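PDB 6I5R: sugar ABC transporter substrate-binding protein, BlMnBP1 from Bifidobacterium animalis subsp. lactis ATCC 27673, which binds mannobiose and probably delivers beta-manno-oligosaccharides to an ABC transporter for uptake. Local coordinates for residues I40-N45 against Y321-N326; W98-I103 against M338-W343; S61-F66 against V75-D80. All coordinates share one frame; numbering follows the deposited sequence.

Contact 1: residues I40-N45 against Y321-N326; sequences ITFMNN and YSYGIN. With BMA (beta-D-mannopyranose), chain B.
Phe42 and Tyr323 meet across strand 100-102, which runs between strands 38-44 and 314-325, so the two segments touch through side chains alone. The Phe42 side chain extends with CG anti to the backbone N (chi1 167°) and carries CZ to within 3.9 Å of Tyr323 CE1. Seen from the tyrosine, CZ arrives in the plane of the ring at its edge. Two residues further on, Asn44 turns its amide back over the phenylalanine: ND2 sits 3.5 Å above one face of the Phe42 ring, displaced toward the rim. Asn45 follows, and its amide lies between Tyr321 and the sugar. The amide plane is inclined 49° to the Tyr321 ring, and Asn45 OD1 lies 3.9 Å from Tyr321 CD2. At the other end of the amide, Asn45 ND2 donates twice to beta-D-mannopyranose, to O6 at 3.0 Å, fairly straight (159°), and to O2 at 2.9 Å, more bent. That O2 also lies at the edge of the Tyr321 ring, 3.8 Å from Tyr321 CE2. Asp320 adds a further hydrogen bond to the sugar. Asn45 and Tyr321 both belong to the glycan pocket of this solute-binding protein, at the sugar-facing side of the sheet.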
loop_
_atom_site.group_PDB
_atom_site.type_symbol
_atom_site.label_atom_id
_atom_site.label_comp_id
_atom_site.label_asym_id
_atom_site.label_seq_id
_atom_site.Cartn_x
_atom_site.Cartn_y
_atom_site.Cartn_z
ATOM N N ILE A 40 13.944 1.289 22.266
ATOM C CA ILE A 40 13.417 0.426 21.222
ATOM C C ILE A 40 13.866 0.964 19.877
ATOM O O ILE A 40 14.035 2.174 19.694
ATOM C CB ILE A 40 11.884 0.325 21.317
ATOM C CG1 ILE A 40 11.245 1.701 21.202
ATOM C CG2 ILE A 40 11.525 -0.327 22.687
ATOM C CD1 ILE A 40 9.695 1.677 21.156
ATOM N N THR A 41 14.070 0.035 18.944
ATOM C CA THR A 41 14.508 0.322 17.589
ATOM C C THR A 41 13.297 0.118 16.693
ATOM O O THR A 41 12.688 -0.960 16.701
ATOM C CB THR A 41 15.682 -0.563 17.177
ATOM O OG1 THR A 41 16.829 -0.176 17.945
ATOM C CG2 THR A 41 16.021 -0.363 15.700
ATOM N N PHE A 42 12.962 1.156 15.929
ATOM C CA PHE A 42 11.768 1.226 15.087
ATOM C C PHE A 42 12.245 1.294 13.642
ATOM O O PHE A 42 12.838 2.291 13.242
ATOM C CB PHE A 42 10.950 2.451 15.496
ATOM C CG PHE A 42 9.846 2.838 14.532
ATOM C CD1 PHE A 42 9.219 1.900 13.740
ATOM C CD2 PHE A 42 9.423 4.168 14.451
ATOM C CE1 PHE A 42 8.209 2.276 12.896
ATOM C CE2 PHE A 42 8.401 4.545 13.592
ATOM C CZ PHE A 42 7.806 3.593 12.813
ATOM N N MET A 43 12.068 0.202 12.893
ATOM C CA MET A 43 12.469 0.152 11.489
ATOM C C MET A 43 11.277 0.556 10.622
ATOM O O MET A 43 10.181 0.014 10.779
ATOM C CB MET A 43 12.920 -1.255 11.097
ATOM C CG MET A 43 14.159 -1.800 11.796
ATOM S SD MET A 43 14.424 -3.504 11.203
ATOM C CE MET A 43 14.489 -3.265 9.451
ATOM N N ASN A 44 11.477 1.494 9.703
ATOM C CA ASN A 44 10.390 1.797 8.765
ATOM C C ASN A 44 10.957 2.245 7.422
ATOM O O ASN A 44 12.169 2.361 7.229
ATOM C CB ASN A 44 9.403 2.827 9.341
ATOM C CG ASN A 44 9.988 4.199 9.453
ATOM O OD1 ASN A 44 10.084 4.927 8.477
ATOM N ND2 ASN A 44 10.384 4.566 10.650
ATOM N N ASN A 45 10.045 2.489 6.477
ATOM C CA ASN A 45 10.415 2.743 5.089
ATOM C C ASN A 45 10.528 4.226 4.752
ATOM O O ASN A 45 10.895 4.565 3.624
ATOM C CB ASN A 45 9.379 2.135 4.156
ATOM C CG ASN A 45 7.999 2.706 4.396
ATOM O OD1 ASN A 45 7.521 2.753 5.514
ATOM N ND2 ASN A 45 7.369 3.174 3.334
ATOM N N TYR A 321 1.238 0.109 5.512
ATOM C CA TYR A 321 2.247 -0.703 6.180
ATOM C C TYR A 321 1.841 -0.820 7.641
ATOM O O TYR A 321 1.415 0.167 8.246
ATOM C CB TYR A 321 3.627 -0.064 6.090
ATOM C CG TYR A 321 4.570 -0.672 5.079
ATOM C CD1 TYR A 321 4.988 -1.992 5.185
ATOM C CD2 TYR A 321 5.081 0.091 4.043
ATOM C CE1 TYR A 321 5.876 -2.535 4.301
ATOM C CE2 TYR A 321 5.956 -0.455 3.131
ATOM C CZ TYR A 321 6.370 -1.768 3.272
ATOM O OH TYR A 321 7.267 -2.313 2.361
ATOM N N SER A 322 1.944 -2.020 8.201
ATOM C CA SER A 322 1.483 -2.248 9.559
ATOM C C SER A 322 2.655 -2.401 10.517
ATOM O O SER A 322 3.668 -3.014 10.177
ATOM C CB SER A 322 0.605 -3.492 9.633
ATOM O OG SER A 322 -0.626 -3.251 8.979
ATOM N N TYR A 323 2.483 -1.866 11.726
ATOM C CA TYR A 323 3.467 -2.064 12.783
ATOM C C TYR A 323 3.410 -3.477 13.347
ATOM O O TYR A 323 2.335 -3.952 13.731
ATOM C CB TYR A 323 3.225 -1.116 13.930
ATOM C CG TYR A 323 3.075 0.334 13.607
ATOM C CD1 TYR A 323 4.186 1.130 13.388
ATOM C CD2 TYR A 323 1.827 0.913 13.531
ATOM C CE1 TYR A 323 4.059 2.447 13.112
ATOM C CE2 TYR A 323 1.683 2.244 13.270
ATOM C CZ TYR A 323 2.796 3.005 13.044
ATOM O OH TYR A 323 2.653 4.319 12.791
ATOM N N GLY A 324 4.571 -4.130 13.430
ATOM C CA GLY A 324 4.687 -5.400 14.112
ATOM C C GLY A 324 5.835 -5.356 15.098
ATOM O O GLY A 324 6.825 -4.654 14.897
ATOM N N ILE A 325 5.673 -6.117 16.181
ATOM C CA ILE A 325 6.594 -6.131 17.315
ATOM C C ILE A 325 7.303 -7.477 17.365
ATOM O O ILE A 325 6.672 -8.534 17.235
ATOM C CB ILE A 325 5.861 -5.862 18.644
ATOM C CG1 ILE A 325 5.236 -4.464 18.620
ATOM C CG2 ILE A 325 6.804 -5.959 19.821
ATOM C CD1 ILE A 325 4.215 -4.223 19.672
ATOM N N ASN A 326 8.615 -7.427 17.594
ATOM C CA ASN A 326 9.478 -8.607 17.574
ATOM C C ASN A 326 9.185 -9.519 18.771
ATOM O O ASN A 326 9.389 -9.116 19.922
ATOM C CB ASN A 326 10.936 -8.128 17.590
ATOM C CG ASN A 326 11.944 -9.230 17.350
ATOM O OD1 ASN A 326 11.613 -10.400 17.309
ATOM N ND2 ASN A 326 13.216 -8.836 17.215
HETATM C C1 BMA B . 7.230 4.155 -0.191
HETATM C C2 BMA B . 7.316 2.614 -0.407
HETATM C C3 BMA B . 5.927 2.093 -0.611
HETATM C C4 BMA B . 4.966 2.622 0.448
HETATM C C5 BMA B . 5.000 4.150 0.503
HETATM C C6 BMA B . 4.110 4.695 1.602
HETATM O O2 BMA B . 7.770 1.954 0.773
HETATM O O3 BMA B . 5.869 0.663 -0.611
HETATM O O4 BMA B . 3.671 2.213 0.092
HETATM O O5 BMA B . 6.351 4.546 0.795
HETATM O O6 BMA B . 4.588 4.279 2.892
#

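Contact 2: residues W98-I103 against M338-W343; sequences WDIMMI and MIFVKW
Strand 100-102 faces helix 331-346 across a gap of 8.4 Å between Ile100 CA and Val341 CA, wide enough that the backbones stay apart and the two segments are joined by apolar side chains. Ile100 does the reaching. Its side chain points to the helix, and with CG1 anti to the carbonyl carbon (chi1 -60°) and the chain extended beyond it, CD1 becomes the leading atom. That one methyl serves both partners. Ile100 CD1 lies 3.7 Å from Phe340 CD2, arriving at the edge of the ring and near its plane, while the two side chains cross at about a right angle; the isoleucine therefore abuts the rim of the phenyl group and does not cover its face. Val341, the next residue of the helix, offers CG2 to the same methyl at 4.0 Å, a looser touch. CD1 thus sits in the angle formed by two successive helical side chains. Both side chains point toward the strand, and all three residues are buried, as befits a contact without polar partners. The helix is regular here, with Lys342 N bonded to Met338 O at 2.9 Å. Around this point Phe340 makes edge-to-face contacts with Phe42 and Phe66, and Val341 also touches Tyr323 of strand 314-325. On the strand, Met101 turns away from this helix and lays CE over the centre of the Trp98 ring, 3.6 Å above it, beside helix 83-93. Ile100 facing helix 331-346 and Met101 facing helix 83-93 place this strand within the layered alpha/beta core of a lobe with the periplasmic-binding-protein fold.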
loop_
_atom_site.group_PDB
_atom_site.type_symbol
_atom_site.label_atom_id
_atom_site.label_comp_id
_atom_site.label_asym_id
_atom_site.label_seq_id
_atom_site.Cartn_x
_atom_site.Cartn_y
_atom_site.Cartn_z
ATOM N N TRP A 98 15.831 -5.487 16.424
ATOM C CA TRP A 98 14.781 -4.539 16.087
ATOM C C TRP A 98 13.672 -4.804 17.083
ATOM O O TRP A 98 13.565 -5.901 17.619
ATOM C CB TRP A 98 14.285 -4.708 14.639
ATOM C CG TRP A 98 13.768 -6.075 14.379
ATOM C CD1 TRP A 98 14.502 -7.195 14.088
ATOM C CD2 TRP A 98 12.394 -6.494 14.399
ATOM N NE1 TRP A 98 13.667 -8.280 13.931
ATOM C CE2 TRP A 98 12.373 -7.879 14.132
ATOM C CE3 TRP A 98 11.189 -5.834 14.622
ATOM C CZ2 TRP A 98 11.200 -8.605 14.079
ATOM C CZ3 TRP A 98 10.017 -6.562 14.562
ATOM C CH2 TRP A 98 10.035 -7.936 14.293
ATOM N N ASP A 99 12.868 -3.806 17.340
ATOM C CA ASP A 99 11.756 -3.955 18.266
ATOM C C ASP A 99 10.410 -3.776 17.598
ATOM O O ASP A 99 9.478 -4.524 17.900
ATOM C CB ASP A 99 11.910 -2.941 19.394
ATOM C CG ASP A 99 13.167 -3.208 20.223
ATOM O OD1 ASP A 99 13.164 -4.191 21.007
ATOM O OD2 ASP A 99 14.161 -2.467 20.057
ATOM N N ILE A 100 10.306 -2.796 16.713
ATOM C CA ILE A 100 9.151 -2.599 15.845
ATOM C C ILE A 100 9.658 -2.486 14.417
ATOM O O ILE A 100 10.627 -1.765 14.172
ATOM C CB ILE A 100 8.380 -1.311 16.177
ATOM C CG1 ILE A 100 7.844 -1.300 17.588
ATOM C CG2 ILE A 100 7.226 -1.101 15.157
ATOM C CD1 ILE A 100 7.585 0.114 18.043
ATOM N N MET A 101 8.979 -3.150 13.475
ATOM C CA MET A 101 9.177 -2.881 12.054
ATOM C C MET A 101 7.818 -2.790 11.369
ATOM O O MET A 101 6.788 -3.203 11.917
ATOM C CB MET A 101 10.030 -3.949 11.348
ATOM C CG MET A 101 9.379 -5.285 11.225
ATOM S SD MET A 101 10.148 -6.364 9.989
ATOM C CE MET A 101 11.808 -6.523 10.719
ATOM N N MET A 102 7.814 -2.235 10.158
ATOM C CA MET A 102 6.628 -2.342 9.316
ATOM C C MET A 102 6.684 -3.727 8.671
ATOM O O MET A 102 7.696 -4.102 8.062
ATOM C CB MET A 102 6.577 -1.220 8.275
ATOM C CG MET A 102 6.803 0.157 8.850
ATOM S SD MET A 102 5.912 0.587 10.377
ATOM C CE MET A 102 4.194 0.697 9.825
ATOM N N ILE A 103 5.613 -4.490 8.826
ATOM C CA ILE A 103 5.589 -5.886 8.422
ATOM C C ILE A 103 5.809 -6.004 6.917
ATOM O O ILE A 103 5.069 -5.401 6.123
ATOM C CB ILE A 103 4.265 -6.549 8.812
ATOM C CG1 ILE A 103 4.105 -6.513 10.323
ATOM C CG2 ILE A 103 4.208 -7.945 8.257
ATOM C CD1 ILE A 103 2.741 -6.829 10.817
ATOM N N MET A 338 4.629 -1.700 22.269
ATOM C CA MET A 338 3.180 -1.696 22.074
ATOM C C MET A 338 2.579 -0.370 22.521
ATOM O O MET A 338 1.608 0.118 21.916
ATOM C CB MET A 338 2.536 -2.874 22.819
ATOM C CG MET A 338 1.079 -3.073 22.468
ATOM S SD MET A 338 0.320 -4.575 23.170
ATOM C CE MET A 338 1.430 -5.896 22.683
ATOM N N ILE A 339 3.166 0.234 23.557
ATOM C CA ILE A 339 2.803 1.596 23.935
ATOM C C ILE A 339 3.079 2.568 22.793
ATOM O O ILE A 339 2.225 3.380 22.435
ATOM C CB ILE A 339 3.550 2.003 25.217
ATOM C CG1 ILE A 339 3.094 1.095 26.359
ATOM C CG2 ILE A 339 3.327 3.469 25.526
ATOM C CD1 ILE A 339 3.845 1.290 27.676
ATOM N N PHE A 340 4.274 2.501 22.187
ATOM C CA PHE A 340 4.578 3.412 21.089
ATOM C C PHE A 340 3.644 3.190 19.895
ATOM O O PHE A 340 3.202 4.149 19.260
ATOM C CB PHE A 340 6.047 3.261 20.664
ATOM C CG PHE A 340 6.423 4.167 19.528
ATOM C CD1 PHE A 340 6.526 5.533 19.732
ATOM C CD2 PHE A 340 6.641 3.662 18.264
ATOM C CE1 PHE A 340 6.818 6.383 18.695
ATOM C CE2 PHE A 340 6.948 4.519 17.208
ATOM C CZ PHE A 340 7.045 5.875 17.435
ATOM N N VAL A 341 3.345 1.934 19.557
ATOM C CA VAL A 341 2.409 1.694 18.459
ATOM C C VAL A 341 1.043 2.281 18.790
ATOM O O VAL A 341 0.394 2.921 17.956
ATOM C CB VAL A 341 2.311 0.188 18.153
ATOM C CG1 VAL A 341 1.140 -0.093 17.225
ATOM C CG2 VAL A 341 3.593 -0.315 17.539
ATOM N N LYS A 342 0.564 2.060 20.005
ATOM C CA LYS A 342 -0.744 2.602 20.333
ATOM C C LYS A 342 -0.714 4.123 20.322
ATOM O O LYS A 342 -1.683 4.766 19.897
ATOM C CB LYS A 342 -1.216 2.090 21.692
ATOM C CG LYS A 342 -2.663 2.472 22.019
ATOM C CD LYS A 342 -3.262 1.563 23.107
ATOM C CE LYS A 342 -4.758 1.759 23.266
ATOM N NZ LYS A 342 -5.328 0.819 24.281
ATOM N N TRP A 343 0.390 4.714 20.785
ATOM C CA TRP A 343 0.536 6.165 20.720
ATOM C C TRP A 343 0.520 6.625 19.266
ATOM O O TRP A 343 -0.149 7.605 18.915
ATOM C CB TRP A 343 1.830 6.633 21.433
ATOM C CG TRP A 343 1.913 8.146 21.439
ATOM C CD1 TRP A 343 1.300 8.996 22.315
ATOM C CD2 TRP A 343 2.561 8.974 20.473
ATOM N NE1 TRP A 343 1.558 10.297 21.971
ATOM C CE2 TRP A 343 2.335 10.312 20.845
ATOM C CE3 TRP A 343 3.342 8.716 19.343
ATOM C CZ2 TRP A 343 2.820 11.392 20.100
ATOM C CZ3 TRP A 343 3.855 9.794 18.619
ATOM C CH2 TRP A 343 3.583 11.111 18.999
#

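Contact 3: residues S61-F66 against V75-D80; sequences SYIEDF and VKVQTD
Helix 59-69 and strand 73-79 are the last two elements of a beta-alpha-beta unit that starts with strand 38-44, and here the helix packs on the strand that follows it. The short helix and strand segments run nearly antiparallel, at 164°, with their axes 9.8 Å apart at closest approach. Ile63 stands opposite the start of the strand segment, its CA 6.7 Å from Val75 CA, and the two side chains meet obliquely. In the conformer described, Ile63 holds CG2 anti to its own backbone N and beside the carbonyl carbon, and from there CG2 lies against Val75 CB at 3.9 Å. Ile63 was modelled in two conformers, and the approach of its CD1 to Val77 CG2 is too short for carbon atoms, so that contact is doubtful. One helical turn on, Phe66 meets the CG2 methyl of Val75. The phenyl side chain crosses the valine at about a right angle, with Phe66 CE2 3.8 Å and CD2 4.0 Å from Val75 CG2. Val75 is therefore shared: its CB faces Ile63 while CG2 goes to the phenylalanine. The CB bonds of Val75 and Val77, two residues apart, both point toward the helix, whereas that of Lys76 between them points away, the alternation expected of an extended strand. Phe66 also makes an edge-to-face contact with Trp343 of helix 331-346, the neighbouring helix on this side of the sheet, and Val75 touches Phe340 of the same helix. Ile63 and Phe66, one turn apart, thus pack helix 59-69 on strand 73-79 within the beta-alpha-beta crossover formed with parallel strand 38-44.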
loop_
_atom_site.group_PDB
_atom_site.type_symbol
_atom_site.label_atom_id
_atom_site.label_comp_id
_atom_site.label_asym_id
_atom_site.label_seq_id
_atom_site.Cartn_x
_atom_site.Cartn_y
_atom_site.Cartn_z
ATOM N N SER A 61 10.186 14.798 15.289
ATOM C CA SER A 61 9.085 15.579 15.848
ATOM C C SER A 61 8.045 14.684 16.513
ATOM O O SER A 61 7.520 15.024 17.589
ATOM C CB SER A 61 8.443 16.427 14.752
ATOM O OG SER A 61 7.413 17.247 15.275
ATOM N N TYR A 62 7.712 13.549 15.878
ATOM C CA TYR A 62 6.801 12.600 16.502
ATOM C C TYR A 62 7.404 12.034 17.783
ATOM O O TYR A 62 6.725 11.927 18.813
ATOM C CB TYR A 62 6.483 11.442 15.555
ATOM C CG TYR A 62 5.517 11.776 14.475
ATOM C CD1 TYR A 62 4.177 11.932 14.763
ATOM C CD2 TYR A 62 5.935 11.920 13.156
ATOM C CE1 TYR A 62 3.278 12.254 13.766
ATOM C CE2 TYR A 62 5.045 12.202 12.154
ATOM C CZ TYR A 62 3.716 12.384 12.467
ATOM O OH TYR A 62 2.810 12.698 11.484
ATOM N N ILE A 63 8.682 11.657 17.738
ATOM C CA ILE A 63 9.281 11.028 18.905
ATOM C C ILE A 63 9.364 12.024 20.045
ATOM O O ILE A 63 9.153 11.677 21.213
ATOM C CB ILE A 63 10.645 10.426 18.552
ATOM C CG1 ILE A 63 10.403 9.319 17.521
ATOM C CG2 ILE A 63 11.341 9.915 19.840
ATOM C CD1 ILE A 63 11.598 8.873 16.761
ATOM N N GLU A 64 9.665 13.279 19.726
ATOM C CA GLU A 64 9.615 14.328 20.738
ATOM C C GLU A 64 8.231 14.410 21.383
ATOM O O GLU A 64 8.108 14.496 22.614
ATOM C CB GLU A 64 10.000 15.651 20.085
ATOM C CG GLU A 64 9.791 16.830 20.945
ATOM C CD GLU A 64 10.176 18.096 20.235
ATOM O OE1 GLU A 64 11.393 18.320 20.100
ATOM O OE2 GLU A 64 9.279 18.863 19.793
ATOM N N ASP A 65 7.176 14.429 20.566
ATOM C CA ASP A 65 5.825 14.474 21.113
ATOM C C ASP A 65 5.552 13.259 21.986
ATOM O O ASP A 65 4.992 13.382 23.077
ATOM C CB ASP A 65 4.788 14.557 20.000
ATOM C CG ASP A 65 4.815 15.875 19.295
ATOM O OD1 ASP A 65 5.283 16.868 19.894
ATOM O OD2 ASP A 65 4.372 15.950 18.145
ATOM N N PHE A 66 5.925 12.068 21.505
ATOM C CA PHE A 66 5.768 10.869 22.307
ATOM C C PHE A 66 6.529 10.990 23.622
ATOM O O PHE A 66 6.058 10.532 24.672
ATOM C CB PHE A 66 6.258 9.673 21.499
ATOM C CG PHE A 66 6.385 8.397 22.294
ATOM C CD1 PHE A 66 5.261 7.663 22.628
ATOM C CD2 PHE A 66 7.619 7.906 22.640
ATOM C CE1 PHE A 66 5.369 6.481 23.306
ATOM C CE2 PHE A 66 7.733 6.718 23.341
ATOM C CZ PHE A 66 6.599 6.017 23.675
ATOM N N VAL A 75 13.188 6.080 21.554
ATOM C CA VAL A 75 12.850 5.479 20.275
ATOM C C VAL A 75 13.943 5.816 19.271
ATOM O O VAL A 75 14.155 6.991 18.953
ATOM C CB VAL A 75 11.491 5.973 19.769
ATOM C CG1 VAL A 75 11.127 5.256 18.474
ATOM C CG2 VAL A 75 10.416 5.777 20.824
ATOM N N LYS A 76 14.606 4.787 18.749
ATOM C CA LYS A 76 15.638 4.958 17.727
ATOM C C LYS A 76 15.067 4.532 16.389
ATOM O O LYS A 76 14.624 3.389 16.254
ATOM C CB LYS A 76 16.864 4.118 18.046
ATOM C CG LYS A 76 17.608 4.585 19.287
ATOM C CD LYS A 76 18.604 3.539 19.669
ATOM C CE LYS A 76 19.610 3.327 18.542
ATOM N NZ LYS A 76 20.672 2.451 19.131
ATOM N N VAL A 77 15.103 5.424 15.407
ATOM C CA VAL A 77 14.497 5.161 14.101
ATOM C C VAL A 77 15.577 4.692 13.143
ATOM O O VAL A 77 16.636 5.326 13.031
ATOM C CB VAL A 77 13.791 6.406 13.541
ATOM C CG1 VAL A 77 13.081 6.062 12.243
ATOM C CG2 VAL A 77 12.819 6.941 14.530
ATOM N N GLN A 78 15.287 3.623 12.414
ATOM C CA GLN A 78 16.125 3.154 11.317
ATOM C C GLN A 78 15.302 3.070 10.036
ATOM O O GLN A 78 14.254 2.419 10.009
ATOM C CB GLN A 78 16.709 1.780 11.625
ATOM C CG GLN A 78 17.561 1.709 12.870
ATOM C CD GLN A 78 18.216 0.348 13.017
ATOM O OE1 GLN A 78 17.842 -0.607 12.334
ATOM N NE2 GLN A 78 19.211 0.256 13.877
ATOM N N THR A 79 15.784 3.709 8.977
ATOM C CA THR A 79 15.086 3.703 7.703
ATOM C C THR A 79 16.022 3.215 6.615
ATOM O O THR A 79 17.220 3.512 6.638
ATOM C CB THR A 79 14.562 5.095 7.369
ATOM O OG1 THR A 79 15.648 6.031 7.371
ATOM C CG2 THR A 79 13.533 5.506 8.378
ATOM N N ASP A 80 15.466 2.456 5.675
ATOM C CA ASP A 80 16.185 1.870 4.551
ATOM C C ASP A 80 15.483 2.203 3.243
ATOM O O ASP A 80 14.258 2.105 3.151
ATOM C CB ASP A 80 16.242 0.355 4.715
ATOM C CG ASP A 80 17.431 -0.101 5.524
ATOM O OD1 ASP A 80 18.542 0.357 5.191
ATOM O OD2 ASP A 80 17.271 -0.925 6.475
#

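How the contacts relate
All three contacts belong to one sheet and the helices beside it. Contacts 1 and 2 have centres about 5 Å apart and are stitched by backbone and side-chain bonds: Met43 N lies 2.8 Å from Ile100 O, and Thr41 N 2.7 Å from Asp99 OD2. Contact 3 sits about 11 Å from either centre. It joins contact 1 through parallel strand pairing, Phe42 N to Lys76 O at 2.8 Å, and contact 2 through aromatic packing, Phe340 CD1 to Phe66 CD1 at 3.8 Å. Only contact 1 reaches the mannose; the side chains of Ile100 and Val77 are about 14 and 12 Å from a bound sugar.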